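PDB 4CW4: beta-ketoacyl synthase from Pseudomonas aeruginosa, which catalyses the condensation of acetyl-CoA with malonyl-ACP to give beta-acetoacetyl-ACP, the primer of fatty acid synthesis. Local coordinates for residues E45-L50 / R80-I85; W210-D215 / L379-D384; R583-R588 / G592-I597. One frame throughout, in Å; residues are numbered along the deposited sequence.

Overall arrangement
Followed from the N terminus, the three contacts close in series, without nesting or crossing. Contact 1 brings helix 40-53 against helix 74-87 and closes a small excursion containing three short strands. Contact 2 closes a far longer loop of 163 residues, which includes Cys286, inferred to be an active-site residue, by bringing helix 210-215 to the end of helix 375-381. Contact 3 is local: the chain leaving helix 565-590 folds back on its last turns. That long helix links the regions, since its residues Thr578 and Arg579 also bond to segment 379-384, and Gln587 packs against Glu45 of contact 1. The centres of contacts 2 and 3 lie about 19 Å apart.

Contact 1 of 3, residues E45-L50 / R80-I85; sequences ETLAGL and RYAERI. With SO4 (sulfate ion), chain B.
Leu47 and Leu50 pack against Ala82 and Ile85 in a buried contact of apolar side chains between helix 40-53 and helix 74-87, two helices of the N-terminal region joined by three short strands. The local axes pass 10.2 Å apart and are inclined at 68°, a steep crossing that concentrates the contact on few side chains. Ile85 has the largest share. Its CG2 meets both leucines, lying 3.7 Å from Leu50 CD1 and 4.0 Å from Leu47 CD2, while its other branch reaches the backbone, with CD1 3.6 Å from Leu47 O. A beta-branched residue suits this place because its two arms diverge at once from CB: CG2 is anti to the backbone N, and CG1 swings beside that N (chi1 -67°). Where the second helix offers Ala82, the small methyl lets Leu47 CD1 settle at 4.2 Å from Ala82 CB.

On a different face of helix 74-87 a sulfate, probably from the crystallisation liquor, is gripped by three side chains. Arg80 uses NE and NH2 to bind two sulfate oxygens, Arg84 does likewise with NH1 and NH2, and Tyr81 OH adds a bond of 2.8 Å to O2. Arg84 NH2 also donates to Arg80 O at 3.0 Å, in the guanidinium plane, while Tyr81 CD1 lies over one face of that guanidinium; together with the sulfate bonds these help fix its rotation. Glu67 N is also hydrogen-bonded to the sulfate, and Asp68 forms a salt bridge with Arg80. The whole is a steeply crossed helix packing, beside which Arg80, Arg84 and Tyr81 hold an anion in the crystal.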
loop_
_atom_site.group_PDB
_atom_site.type_symbol
_atom_site.label_atom_id
_atom_site.label_comp_id
_atom_site.label_asym_id
_atom_site.label_seq_id
_atom_site.Cartn_x
_atom_site.Cartn_y
_atom_site.Cartn_z
ATOM N N GLU A 45 34.999 14.912 -8.400
ATOM C CA GLU A 45 33.758 15.331 -9.035
ATOM C C GLU A 45 32.562 15.081 -8.108
ATOM O O GLU A 45 31.705 15.946 -7.923
ATOM C CB GLU A 45 33.542 14.569 -10.341
ATOM C CG GLU A 45 32.309 15.041 -11.085
ATOM C CD GLU A 45 32.048 14.239 -12.336
ATOM O OE1 GLU A 45 31.858 12.996 -12.236
ATOM O OE2 GLU A 45 32.037 14.860 -13.418
ATOM N N THR A 46 32.489 13.890 -7.532
ATOM C CA THR A 46 31.397 13.574 -6.611
ATOM C C THR A 46 31.430 14.456 -5.371
ATOM O O THR A 46 30.389 14.939 -4.945
ATOM C CB THR A 46 31.427 12.100 -6.235
ATOM O OG1 THR A 46 31.114 11.318 -7.397
ATOM C CG2 THR A 46 30.417 11.789 -5.140
ATOM N N LEU A 47 32.609 14.658 -4.798
ATOM C CA LEU A 47 32.760 15.563 -3.657
ATOM C C LEU A 47 32.339 16.993 -3.968
ATOM O O LEU A 47 31.666 17.631 -3.158
ATOM C CB LEU A 47 34.184 15.534 -3.090
ATOM C CG LEU A 47 34.642 14.241 -2.405
ATOM C CD1 LEU A 47 36.104 14.350 -1.935
ATOM C CD2 LEU A 47 33.743 13.846 -1.253
ATOM N N ALA A 48 32.731 17.501 -5.132
ATOM C CA ALA A 48 32.285 18.820 -5.533
ATOM C C ALA A 48 30.761 18.889 -5.614
ATOM O O ALA A 48 30.137 19.841 -5.139
ATOM C CB ALA A 48 32.907 19.204 -6.863
ATOM N N GLY A 49 30.143 17.877 -6.202
ATOM C CA GLY A 49 28.690 17.826 -6.282
ATOM C C GLY A 49 28.004 17.787 -4.923
ATOM O O GLY A 49 27.007 18.477 -4.704
ATOM N N LEU A 50 28.557 16.993 -4.012
ATOM C CA LEU A 50 28.061 16.954 -2.635
ATOM C C LEU A 50 28.238 18.312 -1.970
ATOM O O LEU A 50 27.338 18.786 -1.291
ATOM C CB LEU A 50 28.793 15.885 -1.821
ATOM C CG LEU A 50 28.275 14.466 -2.051
ATOM C CD1 LEU A 50 29.250 13.427 -1.506
ATOM C CD2 LEU A 50 26.906 14.302 -1.406
ATOM N N ARG A 80 39.831 20.738 1.348
ATOM C CA ARG A 80 39.203 21.654 2.284
ATOM C C ARG A 80 37.928 21.118 2.942
ATOM O O ARG A 80 37.669 21.415 4.107
ATOM C CB ARG A 80 38.885 22.952 1.550
ATOM C CG ARG A 80 38.485 24.115 2.425
ATOM C CD ARG A 80 38.679 25.404 1.655
ATOM N NE ARG A 80 38.153 26.564 2.365
ATOM C CZ ARG A 80 38.560 27.813 2.162
ATOM N NH1 ARG A 80 39.518 28.077 1.279
ATOM N NH2 ARG A 80 38.018 28.802 2.857
ATOM N N TYR A 81 37.146 20.341 2.198
ATOM C CA TYR A 81 35.804 19.973 2.647
ATOM C C TYR A 81 35.558 18.476 2.830
ATOM O O TYR A 81 34.515 18.109 3.349
ATOM C CB TYR A 81 34.739 20.511 1.674
ATOM C CG TYR A 81 34.757 22.012 1.501
ATOM C CD1 TYR A 81 34.071 22.839 2.372
ATOM C CD2 TYR A 81 35.460 22.604 0.462
ATOM C CE1 TYR A 81 34.094 24.229 2.217
ATOM C CE2 TYR A 81 35.483 23.967 0.301
ATOM C CZ TYR A 81 34.805 24.776 1.184
ATOM O OH TYR A 81 34.832 26.137 1.013
ATOM N N ALA A 82 36.485 17.606 2.422
ATOM C CA ALA A 82 36.183 16.161 2.469
ATOM C C ALA A 82 35.772 15.703 3.872
ATOM O O ALA A 82 34.803 14.966 4.029
ATOM C CB ALA A 82 37.325 15.335 1.973
ATOM N N GLU A 83 36.497 16.141 4.893
ATOM C CA GLU A 83 36.176 15.723 6.246
ATOM C C GLU A 83 34.732 16.109 6.619
ATOM O O GLU A 83 33.987 15.303 7.162
ATOM C CB GLU A 83 37.181 16.330 7.236
ATOM C CG GLU A 83 36.969 15.891 8.678
ATOM C CD GLU A 83 37.918 16.539 9.685
ATOM O OE1 GLU A 83 38.862 17.269 9.294
ATOM O OE2 GLU A 83 37.707 16.313 10.894
ATOM N N ARG A 84 34.332 17.343 6.338
ATOM C CA ARG A 84 32.952 17.771 6.618
ATOM C C ARG A 84 31.911 17.015 5.800
ATOM O O ARG A 84 30.859 16.653 6.315
ATOM C CB ARG A 84 32.794 19.271 6.360
ATOM C CG ARG A 84 33.290 20.150 7.509
ATOM C CD ARG A 84 33.255 21.610 7.143
ATOM N NE ARG A 84 34.411 21.976 6.339
ATOM C CZ ARG A 84 34.664 23.215 5.919
ATOM N NH1 ARG A 84 33.822 24.200 6.216
ATOM N NH2 ARG A 84 35.758 23.470 5.206
ATOM N N ILE A 85 32.201 16.815 4.517
ATOM C CA ILE A 85 31.286 16.097 3.638
ATOM C C ILE A 85 31.086 14.688 4.172
ATOM O O ILE A 85 29.952 14.216 4.291
ATOM C CB ILE A 85 31.809 16.061 2.193
ATOM C CG1 ILE A 85 31.804 17.477 1.599
ATOM C CG2 ILE A 85 30.959 15.118 1.347
ATOM C CD1 ILE A 85 32.675 17.659 0.332
HETATM S S SO4 B . 34.796 27.399 4.372
HETATM O O1 SO4 B . 35.540 28.555 4.872
HETATM O O2 SO4 B . 34.100 27.769 3.141
HETATM O O3 SO4 B . 35.726 26.300 4.104
HETATM O O4 SO4 B . 33.811 26.994 5.374
#

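Contact 2 of 3, residues W210-D215 / L379-D384; sequences WKTIVD and LRLGAD
Leu381 is the side chain that reaches from the end of helix 375-381 to Ile213 and Thr212 on helix 210-215. Its CB heads toward that helix but is still 5.9 Å from Thr212 CG2. CG, set beside the backbone N and anti to the carbonyl carbon (chi1 -61°), brings this gap down only to 5.5 Å from Thr212 CG2, so the touching is left to the two methyls. CD1 goes to the buried side, 4.1 Å from Ile213 CG1, where the two side chains cross at about a right angle. CD2 turns to the more exposed side and lies 4.5 Å from Thr212 CG2, a loose approach at the margin. Leucine suits the position because its fork supplies one methyl to each partner.

Met373 on strand 366-374 touches both Ile213 and Leu381, and Val307 on strand 307-314 also meets Ile213. Helices packed on the antiparallel neighbours 307-314 and 366-374 in this way belong to the layered alpha/beta core of the thiolase fold shared by ketoacyl synthases. Helix 375-381 ends in a Schellman motif at Gly382, whose positive phi of 69° is readily accepted by a residue without CB; the turn sends the chain toward strand 387-394. Arg380, next to Leu381, gives NH1 to Asn216 O, just after helix 210-215, a polar link between the same two parts of the chain. Across the outer surface of helix 210-215, Lys211 NZ forms a salt bridge with Asp215 OD2 at 3.2 Å, on the syn side of that oxygen, joining residues one helical turn apart.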
loop_
_atom_site.group_PDB
_atom_site.type_symbol
_atom_site.label_atom_id
_atom_site.label_comp_id
_atom_site.label_asym_id
_atom_site.label_seq_id
_atom_site.Cartn_x
_atom_site.Cartn_y
_atom_site.Cartn_z
ATOM N N TRP A 210 11.326 13.642 -22.297
ATOM C CA TRP A 210 10.136 12.879 -21.917
ATOM C C TRP A 210 9.088 12.928 -23.038
ATOM O O TRP A 210 8.432 11.929 -23.318
ATOM C CB TRP A 210 9.541 13.375 -20.590
ATOM C CG TRP A 210 8.320 12.578 -20.165
ATOM C CD1 TRP A 210 7.041 13.041 -20.045
ATOM C CD2 TRP A 210 8.266 11.181 -19.832
ATOM N NE1 TRP A 210 6.202 12.027 -19.655
ATOM C CE2 TRP A 210 6.928 10.874 -19.525
ATOM C CE3 TRP A 210 9.218 10.162 -19.764
ATOM C CZ2 TRP A 210 6.523 9.592 -19.158
ATOM C CZ3 TRP A 210 8.811 8.895 -19.394
ATOM C CH2 TRP A 210 7.476 8.620 -19.100
ATOM N N LYS A 211 8.962 14.076 -23.699
ATOM C CA LYS A 211 8.046 14.199 -24.836
ATOM C C LYS A 211 8.328 13.183 -25.942
ATOM O O LYS A 211 7.403 12.636 -26.540
ATOM C CB LYS A 211 8.097 15.610 -25.423
ATOM C CG LYS A 211 7.258 15.772 -26.680
ATOM C CD LYS A 211 6.548 17.099 -26.685
ATOM C CE LYS A 211 5.811 17.349 -28.007
ATOM N NZ LYS A 211 4.890 16.256 -28.403
ATOM N N THR A 212 9.600 12.947 -26.228
ATOM C CA THR A 212 9.971 11.989 -27.250
ATOM C C THR A 212 9.521 10.586 -26.862
ATOM O O THR A 212 9.028 9.813 -27.699
ATOM C CB THR A 212 11.494 11.987 -27.482
ATOM O OG1 THR A 212 11.923 13.298 -27.845
ATOM C CG2 THR A 212 11.871 11.032 -28.595
ATOM N N ILE A 213 9.709 10.248 -25.590
ATOM C CA ILE A 213 9.283 8.943 -25.086
ATOM C C ILE A 213 7.764 8.776 -25.238
ATOM O O ILE A 213 7.294 7.798 -25.823
ATOM C CB ILE A 213 9.738 8.738 -23.623
ATOM C CG1 ILE A 213 11.274 8.707 -23.587
ATOM C CG2 ILE A 213 9.114 7.454 -23.018
ATOM C CD1 ILE A 213 11.864 8.760 -22.166
ATOM N N VAL A 214 7.004 9.748 -24.753
ATOM C CA VAL A 214 5.547 9.687 -24.827
ATOM C C VAL A 214 5.064 9.591 -26.285
ATOM O O VAL A 214 4.146 8.817 -26.582
ATOM C CB VAL A 214 4.915 10.901 -24.125
ATOM C CG1 VAL A 214 3.415 10.846 -24.217
ATOM C CG2 VAL A 214 5.330 10.941 -22.659
ATOM N N ASP A 215 5.688 10.358 -27.184
ATOM C CA ASP A 215 5.325 10.374 -28.610
ATOM C C ASP A 215 5.554 9.006 -29.286
ATOM O O ASP A 215 5.026 8.741 -30.373
ATOM C CB ASP A 215 6.171 11.404 -29.376
ATOM C CG ASP A 215 5.655 12.833 -29.260
ATOM O OD1 ASP A 215 4.528 13.064 -28.781
ATOM O OD2 ASP A 215 6.412 13.741 -29.678
ATOM N N LEU A 379 15.966 0.218 -28.089
ATOM C CA LEU A 379 16.736 0.141 -29.328
ATOM C C LEU A 379 16.350 1.294 -30.260
ATOM O O LEU A 379 17.203 1.996 -30.803
ATOM C CB LEU A 379 16.464 -1.206 -30.016
ATOM C CG LEU A 379 17.408 -1.615 -31.150
ATOM C CD1 LEU A 379 18.706 -2.210 -30.576
ATOM C CD2 LEU A 379 16.716 -2.592 -32.103
ATOM N N ARG A 380 15.043 1.475 -30.430
ATOM C CA ARG A 380 14.503 2.523 -31.282
ATOM C C ARG A 380 14.947 3.930 -30.861
ATOM O O ARG A 380 15.243 4.765 -31.709
ATOM C CB ARG A 380 12.966 2.455 -31.314
ATOM C CG ARG A 380 12.367 3.319 -32.399
ATOM C CD ARG A 380 10.908 3.653 -32.185
ATOM N NE ARG A 380 10.102 2.505 -31.816
ATOM C CZ ARG A 380 8.894 2.600 -31.264
ATOM N NH1 ARG A 380 8.347 3.786 -31.037
ATOM N NH2 ARG A 380 8.231 1.506 -30.939
ATOM N N LEU A 381 15.002 4.181 -29.557
ATOM C CA LEU A 381 15.241 5.528 -29.049
ATOM C C LEU A 381 16.695 5.810 -28.759
ATOM O O LEU A 381 17.042 6.944 -28.440
ATOM C CB LEU A 381 14.462 5.779 -27.762
ATOM C CG LEU A 381 12.945 5.687 -27.860
ATOM C CD1 LEU A 381 12.328 6.031 -26.506
ATOM C CD2 LEU A 381 12.408 6.586 -28.954
ATOM N N GLY A 382 17.553 4.801 -28.873
ATOM C CA GLY A 382 18.941 4.989 -28.484
ATOM C C GLY A 382 19.109 5.150 -26.966
ATOM O O GLY A 382 20.059 5.810 -26.507
ATOM N N ALA A 383 18.198 4.579 -26.185
ATOM C CA ALA A 383 18.276 4.656 -24.725
ATOM C C ALA A 383 19.486 3.879 -24.231
ATOM O O ALA A 383 19.811 2.800 -24.751
ATOM C CB ALA A 383 17.029 4.072 -24.102
ATOM N N ASP A 384 20.166 4.429 -23.242
ATOM C CA ASP A 384 21.289 3.745 -22.659
ATOM C C ASP A 384 20.793 2.539 -21.869
ATOM O O ASP A 384 19.615 2.432 -21.517
ATOM C CB ASP A 384 22.088 4.704 -21.739
ATOM C CG ASP A 384 23.571 4.363 -21.648
ATOM O OD1 ASP A 384 23.994 3.260 -22.059
ATOM O OD2 ASP A 384 24.328 5.217 -21.149
#

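Contact 3 of 3, residues R583-R588 / G592-I597; sequences RAYDQR and GDLEII
Arg588 and Asp593 form the tight half of this contact, where backbone and side chains hold the same two residues together. Asp593 N donates to Arg588 O at 2.9 Å, from above the carbonyl plane. The arginine chain, bent at chi2 and chi3, folds round to present its guanidinium side-on in a salt bridge, with both NE (2.9 Å) and NH2 (3.2 Å) binding the one oxygen Asp593 OD2. That oxygen lies in the guanidinium plane, yet it is approached on its anti side, with the carboxylate turned 73° from the guanidinium. An aspartate suits the place because its short chain, CG anti to the backbone N, brings OD2 to the arginine, whose positive charge would itself suit a helix C terminus.

The backbone bond is the one that spans six residues in a Schellman motif, closing helix 565-590. Gly592, with phi 86°, makes the reversal, a backbone shape that a residue without a side chain takes up most easily.

One helical turn back, the contact is loose. Tyr585 OH lies 4.1 Å from Leu594 CD2, and a water spans the wider gap beside them, donating to Tyr585 OH at 2.7 Å and to Leu594 O at 2.8 Å. Tyr585 OH is also hydrogen-bonded to Asp201 on helix 190-204, so the phenol ties two helices and the loop together. Leu594 also touches Leu182, while Ile596 and Ile597 continue along helix 190-204.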
loop_
_atom_site.group_PDB
_atom_site.type_symbol
_atom_site.label_atom_id
_atom_site.label_comp_id
_atom_site.label_asym_id
_atom_site.label_seq_id
_atom_site.Cartn_x
_atom_site.Cartn_y
_atom_site.Cartn_z
ATOM N N ARG A 583 24.965 13.310 -20.067
ATOM C CA ARG A 583 26.144 13.914 -19.452
ATOM C C ARG A 583 25.906 15.397 -19.194
ATOM O O ARG A 583 26.357 15.933 -18.189
ATOM C CB ARG A 583 27.375 13.743 -20.355
ATOM C CG ARG A 583 28.009 12.371 -20.348
ATOM C CD ARG A 583 29.417 12.405 -20.964
ATOM N NE ARG A 583 29.391 12.772 -22.362
ATOM C CZ ARG A 583 29.225 11.917 -23.371
ATOM N NH1 ARG A 583 29.042 10.621 -23.156
ATOM N NH2 ARG A 583 29.232 12.367 -24.613
ATOM N N ALA A 584 25.209 16.067 -20.104
ATOM C CA ALA A 584 24.956 17.491 -19.923
ATOM C C ALA A 584 24.048 17.738 -18.720
ATOM O O ALA A 584 24.247 18.703 -17.968
ATOM C CB ALA A 584 24.366 18.084 -21.170
ATOM N N TYR A 585 23.064 16.871 -18.517
ATOM C CA TYR A 585 22.247 16.953 -17.316
ATOM C C TYR A 585 23.112 16.752 -16.065
ATOM O O TYR A 585 23.014 17.509 -15.121
ATOM C CB TYR A 585 21.073 15.937 -17.336
ATOM C CG TYR A 585 20.502 15.750 -15.951
ATOM C CD1 TYR A 585 19.938 16.817 -15.284
ATOM C CD2 TYR A 585 20.593 14.537 -15.295
ATOM C CE1 TYR A 585 19.478 16.692 -14.005
ATOM C CE2 TYR A 585 20.128 14.389 -13.992
ATOM C CZ TYR A 585 19.590 15.483 -13.353
ATOM O OH TYR A 585 19.110 15.376 -12.076
ATOM N N ASP A 586 23.917 15.704 -16.034
ATOM C CA ASP A 586 24.788 15.455 -14.879
ATOM C C ASP A 586 25.623 16.706 -14.560
ATOM O O ASP A 586 25.766 17.075 -13.412
ATOM C CB ASP A 586 25.699 14.259 -15.181
ATOM C CG ASP A 586 26.573 13.847 -14.012
ATOM O OD1 ASP A 586 26.117 13.885 -12.842
ATOM O OD2 ASP A 586 27.728 13.444 -14.277
ATOM N N GLN A 587 26.165 17.362 -15.582
ATOM C CA GLN A 587 26.939 18.586 -15.374
ATOM C C GLN A 587 26.104 19.682 -14.744
ATOM O O GLN A 587 26.580 20.400 -13.865
ATOM C CB GLN A 587 27.486 19.082 -16.707
ATOM C CG GLN A 587 28.637 18.252 -17.240
ATOM C CD GLN A 587 29.942 18.652 -16.618
ATOM O OE1 GLN A 587 30.492 19.732 -16.904
ATOM N NE2 GLN A 587 30.447 17.805 -15.747
ATOM N N ARG A 588 24.856 19.840 -15.184
ATOM C CA ARG A 588 24.023 20.863 -14.571
ATOM C C ARG A 588 23.717 20.493 -13.118
ATOM O O ARG A 588 23.713 21.351 -12.231
ATOM C CB ARG A 588 22.714 21.042 -15.352
ATOM C CG ARG A 588 22.860 21.664 -16.767
ATOM C CD ARG A 588 23.826 22.835 -16.839
ATOM N NE ARG A 588 23.509 23.891 -15.885
ATOM C CZ ARG A 588 24.406 24.676 -15.314
ATOM N NH1 ARG A 588 25.684 24.550 -15.600
ATOM N NH2 ARG A 588 24.027 25.588 -14.451
ATOM N N GLY A 592 24.105 22.251 -9.134
ATOM C CA GLY A 592 22.907 22.540 -8.376
ATOM C C GLY A 592 21.719 22.962 -9.223
ATOM O O GLY A 592 20.700 23.429 -8.708
ATOM N N ASP A 593 21.834 22.777 -10.530
ATOM C CA ASP A 593 20.787 23.164 -11.462
ATOM C C ASP A 593 19.966 21.933 -11.813
ATOM O O ASP A 593 20.247 21.250 -12.790
ATOM C CB ASP A 593 21.458 23.764 -12.697
ATOM C CG ASP A 593 20.484 24.307 -13.727
ATOM O OD1 ASP A 593 19.268 24.345 -13.481
ATOM O OD2 ASP A 593 20.967 24.733 -14.801
ATOM N N LEU A 594 18.971 21.636 -10.980
ATOM C CA LEU A 594 18.265 20.350 -11.016
ATOM C C LEU A 594 16.948 20.412 -11.798
ATOM O O LEU A 594 16.427 19.371 -12.225
ATOM C CB LEU A 594 18.006 19.863 -9.585
ATOM C CG LEU A 594 19.265 19.514 -8.791
ATOM C CD1 LEU A 594 18.906 19.241 -7.319
ATOM C CD2 LEU A 594 19.967 18.314 -9.417
ATOM N N GLU A 595 16.433 21.630 -11.973
ATOM C CA GLU A 595 15.173 21.919 -12.683
ATOM C C GLU A 595 14.086 20.876 -12.420
ATOM O O GLU A 595 13.656 20.117 -13.291
ATOM C CB GLU A 595 15.417 22.138 -14.181
ATOM C CG GLU A 595 14.263 22.854 -14.905
ATOM C CD GLU A 595 14.093 24.319 -14.511
ATOM O OE1 GLU A 595 14.987 24.897 -13.855
ATOM O OE2 GLU A 595 13.028 24.899 -14.859
ATOM N N ILE A 596 13.619 20.868 -11.186
ATOM C CA ILE A 596 12.632 19.903 -10.756
ATOM C C ILE A 596 11.328 20.136 -11.508
ATOM O O ILE A 596 10.847 21.267 -11.620
ATOM C CB ILE A 596 12.418 19.998 -9.220
ATOM C CG1 ILE A 596 13.734 19.749 -8.484
ATOM C CG2 ILE A 596 11.331 19.031 -8.772
ATOM C CD1 ILE A 596 14.446 18.480 -8.848
ATOM N N ILE A 597 10.753 19.045 -11.992
ATOM C CA ILE A 597 9.487 19.095 -12.712
ATOM C C ILE A 597 8.336 19.021 -11.723
ATOM O O ILE A 597 8.208 18.052 -10.988
ATOM C CB ILE A 597 9.368 17.909 -13.697
ATOM C CG1 ILE A 597 10.575 17.890 -14.657
ATOM C CG2 ILE A 597 8.037 17.994 -14.459
ATOM C CD1 ILE A 597 10.805 16.560 -15.363
HETATM O O HOH W 1 16.915 16.770 -11.215
#